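Local coordinates for purine-binding protein BAB2_0673 (Brucella melitensis biovar Abortus, PDB 3S99) that binds adenine and probably other purines such as guanine, and may serve an ABC-type system for their uptake, at residues 136-147 and 170-181. Numbering follows the deposited sequence.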
# COMPACT_ATOMS: atom_id res chain seq x y z
N ARG A 136 -8.35 0.61 2.84
CA ARG A 136 -8.98 -0.69 2.72
C ARG A 136 -10.36 -0.69 3.39
O ARG A 136 -11.28 -1.37 2.93
CB ARG A 136 -8.13 -1.75 3.39
CG ARG A 136 -6.79 -1.99 2.70
CD ARG A 136 -6.98 -2.78 1.44
NE ARG A 136 -5.69 -3.05 0.82
CZ ARG A 136 -5.51 -3.58 -0.38
NH1 ARG A 136 -6.53 -3.89 -1.15
NH2 ARG A 136 -4.27 -3.78 -0.81
N TYR A 137 -10.50 0.05 4.49
CA TYR A 137 -11.74 0.05 5.23
C TYR A 137 -12.84 0.65 4.38
O TYR A 137 -13.91 0.05 4.24
CB TYR A 137 -11.60 0.79 6.55
CG TYR A 137 -12.79 0.67 7.44
CD1 TYR A 137 -13.80 1.63 7.40
CD2 TYR A 137 -12.92 -0.39 8.35
CE1 TYR A 137 -14.88 1.55 8.22
CE2 TYR A 137 -13.99 -0.47 9.19
CZ TYR A 137 -14.97 0.49 9.11
OH TYR A 137 -16.05 0.41 9.92
N VAL A 138 -12.56 1.80 3.78
CA VAL A 138 -13.45 2.43 2.86
C VAL A 138 -13.83 1.50 1.70
O VAL A 138 -15.00 1.40 1.34
CB VAL A 138 -12.84 3.71 2.25
CG1 VAL A 138 -13.87 4.41 1.43
CG2 VAL A 138 -12.28 4.63 3.33
N GLN A 139 -12.84 0.80 1.12
CA GLN A 139 -13.16 -0.12 0.04
C GLN A 139 -14.07 -1.25 0.51
O GLN A 139 -14.88 -1.75 -0.26
CB GLN A 139 -11.85 -0.65 -0.62
CG GLN A 139 -11.06 0.48 -1.24
CD GLN A 139 -9.83 0.12 -2.06
OE1 GLN A 139 -9.42 0.92 -2.90
NE2 GLN A 139 -9.19 -1.03 -1.79
N GLY A 140 -13.90 -1.69 1.75
CA GLY A 140 -14.71 -2.77 2.27
C GLY A 140 -16.16 -2.32 2.40
O GLY A 140 -17.09 -3.06 2.03
N VAL A 141 -16.35 -1.10 2.89
CA VAL A 141 -17.68 -0.51 2.98
C VAL A 141 -18.32 -0.52 1.59
O VAL A 141 -19.47 -0.94 1.41
CB VAL A 141 -17.64 0.90 3.56
CG1 VAL A 141 -19.01 1.58 3.43
CG2 VAL A 141 -17.17 0.86 5.03
N ILE A 142 -17.58 -0.04 0.59
CA ILE A 142 -18.09 0.05 -0.78
C ILE A 142 -18.41 -1.34 -1.29
O ILE A 142 -19.47 -1.56 -1.88
CB ILE A 142 -17.09 0.75 -1.74
CG1 ILE A 142 -16.89 2.24 -1.35
CG2 ILE A 142 -17.58 0.65 -3.16
CD1 ILE A 142 -15.55 2.86 -1.85
N ALA A 143 -17.49 -2.28 -1.08
CA ALA A 143 -17.65 -3.63 -1.56
C ALA A 143 -18.93 -4.27 -1.03
O ALA A 143 -19.65 -4.92 -1.77
CB ALA A 143 -16.44 -4.49 -1.21
N ALA A 144 -19.19 -4.08 0.26
CA ALA A 144 -20.40 -4.63 0.88
C ALA A 144 -21.70 -3.99 0.36
O ALA A 144 -22.72 -4.66 0.27
CB ALA A 144 -20.32 -4.55 2.36
N LYS A 145 -21.66 -2.69 0.03
CA LYS A 145 -22.80 -2.07 -0.66
C LYS A 145 -22.95 -2.52 -2.09
O LYS A 145 -24.08 -2.64 -2.52
CB LYS A 145 -22.74 -0.54 -0.63
CG LYS A 145 -22.84 0.06 0.75
CD LYS A 145 -24.19 -0.19 1.37
CE LYS A 145 -24.42 0.64 2.64
NZ LYS A 145 -25.67 0.19 3.37
N MET A 146 -21.86 -2.80 -2.81
CA MET A 146 -21.95 -3.12 -4.22
C MET A 146 -22.17 -4.61 -4.55
O MET A 146 -22.90 -4.95 -5.49
CB MET A 146 -20.70 -2.63 -4.96
CG MET A 146 -20.47 -1.08 -4.93
SD MET A 146 -21.79 -0.11 -5.70
CE MET A 146 -21.68 -0.76 -7.38
N SER A 147 -21.52 -5.50 -3.80
CA SER A 147 -21.54 -6.90 -4.15
C SER A 147 -22.92 -7.48 -3.81
O SER A 147 -23.31 -7.50 -2.66
CB SER A 147 -20.46 -7.65 -3.36
OG SER A 147 -20.58 -9.04 -3.52
N PHE A 170 -10.21 -4.42 5.33
CA PHE A 170 -11.21 -4.58 4.28
C PHE A 170 -12.45 -5.36 4.75
O PHE A 170 -13.59 -4.93 4.54
CB PHE A 170 -10.55 -5.25 3.07
CG PHE A 170 -11.48 -5.47 1.91
CD1 PHE A 170 -11.85 -4.43 1.09
CD2 PHE A 170 -11.94 -6.75 1.62
CE1 PHE A 170 -12.69 -4.65 0.01
CE2 PHE A 170 -12.80 -6.97 0.54
CZ PHE A 170 -13.16 -5.93 -0.27
N MET A 171 -12.20 -6.47 5.45
CA MET A 171 -13.27 -7.30 5.98
C MET A 171 -14.09 -6.52 7.04
O MET A 171 -15.35 -6.56 7.02
CB MET A 171 -12.67 -8.60 6.58
CG MET A 171 -13.67 -9.62 7.08
SD MET A 171 -14.87 -10.28 5.85
CE MET A 171 -13.81 -10.34 4.43
N LEU A 172 -13.41 -5.83 7.95
CA LEU A 172 -14.12 -5.08 8.99
C LEU A 172 -15.01 -4.00 8.35
O LEU A 172 -16.14 -3.79 8.80
CB LEU A 172 -13.13 -4.43 9.99
CG LEU A 172 -12.38 -5.43 10.89
CD1 LEU A 172 -11.23 -4.76 11.68
CD2 LEU A 172 -13.34 -6.06 11.89
N GLY A 173 -14.49 -3.30 7.34
CA GLY A 173 -15.28 -2.34 6.58
C GLY A 173 -16.53 -2.98 5.97
O GLY A 173 -17.65 -2.49 6.16
N ALA A 174 -16.33 -4.08 5.25
CA ALA A 174 -17.45 -4.81 4.65
C ALA A 174 -18.46 -5.24 5.72
O ALA A 174 -19.67 -5.11 5.51
CB ALA A 174 -16.97 -6.01 3.89
N GLN A 175 -17.96 -5.76 6.84
CA GLN A 175 -18.81 -6.25 7.91
C GLN A 175 -19.58 -5.16 8.63
O GLN A 175 -20.50 -5.49 9.35
CB GLN A 175 -18.01 -7.05 8.95
CG GLN A 175 -17.49 -8.38 8.46
CD GLN A 175 -16.56 -9.06 9.47
OE1 GLN A 175 -16.02 -8.41 10.40
NE2 GLN A 175 -16.38 -10.37 9.31
N SER A 176 -19.24 -3.88 8.43
CA SER A 176 -20.05 -2.80 8.97
C SER A 176 -21.28 -2.53 8.11
O SER A 176 -22.06 -1.62 8.41
CB SER A 176 -19.25 -1.50 9.03
OG SER A 176 -19.05 -1.01 7.73
N VAL A 177 -21.41 -3.26 7.01
CA VAL A 177 -22.60 -3.23 6.15
C VAL A 177 -23.24 -4.62 6.07
O VAL A 177 -24.43 -4.78 6.39
CB VAL A 177 -22.24 -2.78 4.74
CG1 VAL A 177 -23.47 -2.83 3.85
CG2 VAL A 177 -21.63 -1.35 4.81
N ASN A 178 -22.46 -5.60 5.63
CA ASN A 178 -22.93 -6.97 5.47
C ASN A 178 -22.12 -7.90 6.42
O ASN A 178 -20.95 -8.18 6.18
CB ASN A 178 -22.79 -7.38 4.01
CG ASN A 178 -23.18 -8.82 3.76
OD1 ASN A 178 -23.54 -9.57 4.70
ND2 ASN A 178 -23.14 -9.23 2.48
N PRO A 179 -22.74 -8.33 7.54
CA PRO A 179 -21.98 -9.11 8.52
C PRO A 179 -21.49 -10.42 7.94
O PRO A 179 -20.55 -11.03 8.47
CB PRO A 179 -23.00 -9.41 9.60
CG PRO A 179 -24.34 -9.39 8.85
CD PRO A 179 -24.17 -8.24 7.89
N ASP A 180 -22.15 -10.87 6.88
CA ASP A 180 -21.86 -12.14 6.27
C ASP A 180 -20.90 -12.05 5.10
O ASP A 180 -20.65 -13.05 4.46
CB ASP A 180 -23.18 -12.84 5.87
CG ASP A 180 -24.00 -13.24 7.07
OD1 ASP A 180 -23.40 -13.28 8.16
OD2 ASP A 180 -25.22 -13.49 6.96
N PHE A 181 -20.31 -10.88 4.86
CA PHE A 181 -19.40 -10.68 3.75
C PHE A 181 -18.23 -11.69 3.81
O PHE A 181 -17.68 -11.98 4.90
CB PHE A 181 -18.84 -9.24 3.72
CG PHE A 181 -18.31 -8.83 2.37
CD1 PHE A 181 -16.94 -8.92 2.07
CD2 PHE A 181 -19.17 -8.38 1.39
CE1 PHE A 181 -16.46 -8.57 0.85
CE2 PHE A 181 -18.68 -8.02 0.12
CZ PHE A 181 -17.32 -8.11 -0.15
O HOH W 1 -22.70 -7.28 0.34
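One face of the Y137 ring lies against G173, whose CA stands 3.6 Å from the ring centroid in a CH-pi contact displaced toward the rim. With CG anti to the backbone N (chi1 -172°), the tyrosine swings back over helix 161-175 although its CB starts away from it; its OH ends beside CB of S176. The F170 ring is a knob in the hole formed by R136, Q139, G140 and A143: R136 O lies at its edge, while CZ meets A143 CB at 3.7 Å. Y154 packs edge-to-face with F170 from outside the pair. The F181 ring has S147 CB at its edge and CE2 near A144 CA, and a water lies at its edge in the ring plane.

G140 and G173 face each other at the crossing, where their missing side chains let the helix axes approach to 6.5 Å at 43°. Backbones therefore touch directly: G140 CA points its hydrogen at F170 O (3.3 Å), and A174 CA contacts G140 O at 3.2 Å. Farther along, A144 CB presses on V177 CB (3.5 Å), and the aliphatic part of K145 crosses V177 at about a right angle. S176 OG turns back to G173 O at 2.6 Å, on a lone pair in the carbonyl plane, and S176 N shares that acceptor. That water donates to A144 O and S147 O and accepts from N178 ND2, tying the two helix exits together, while N178 OD1 takes D180 N in an Asx turn.

Glycine-mediated close helix packing of this kind joins helices 132-146 and 161-175, which precede and follow strand 151-156 in the chain and pack side by side in the alpha/beta lobe built on the sheet containing strands 151-156 and 182-187, one of two lobes of this periplasmic-binding-protein-like fold with adenine bound between them.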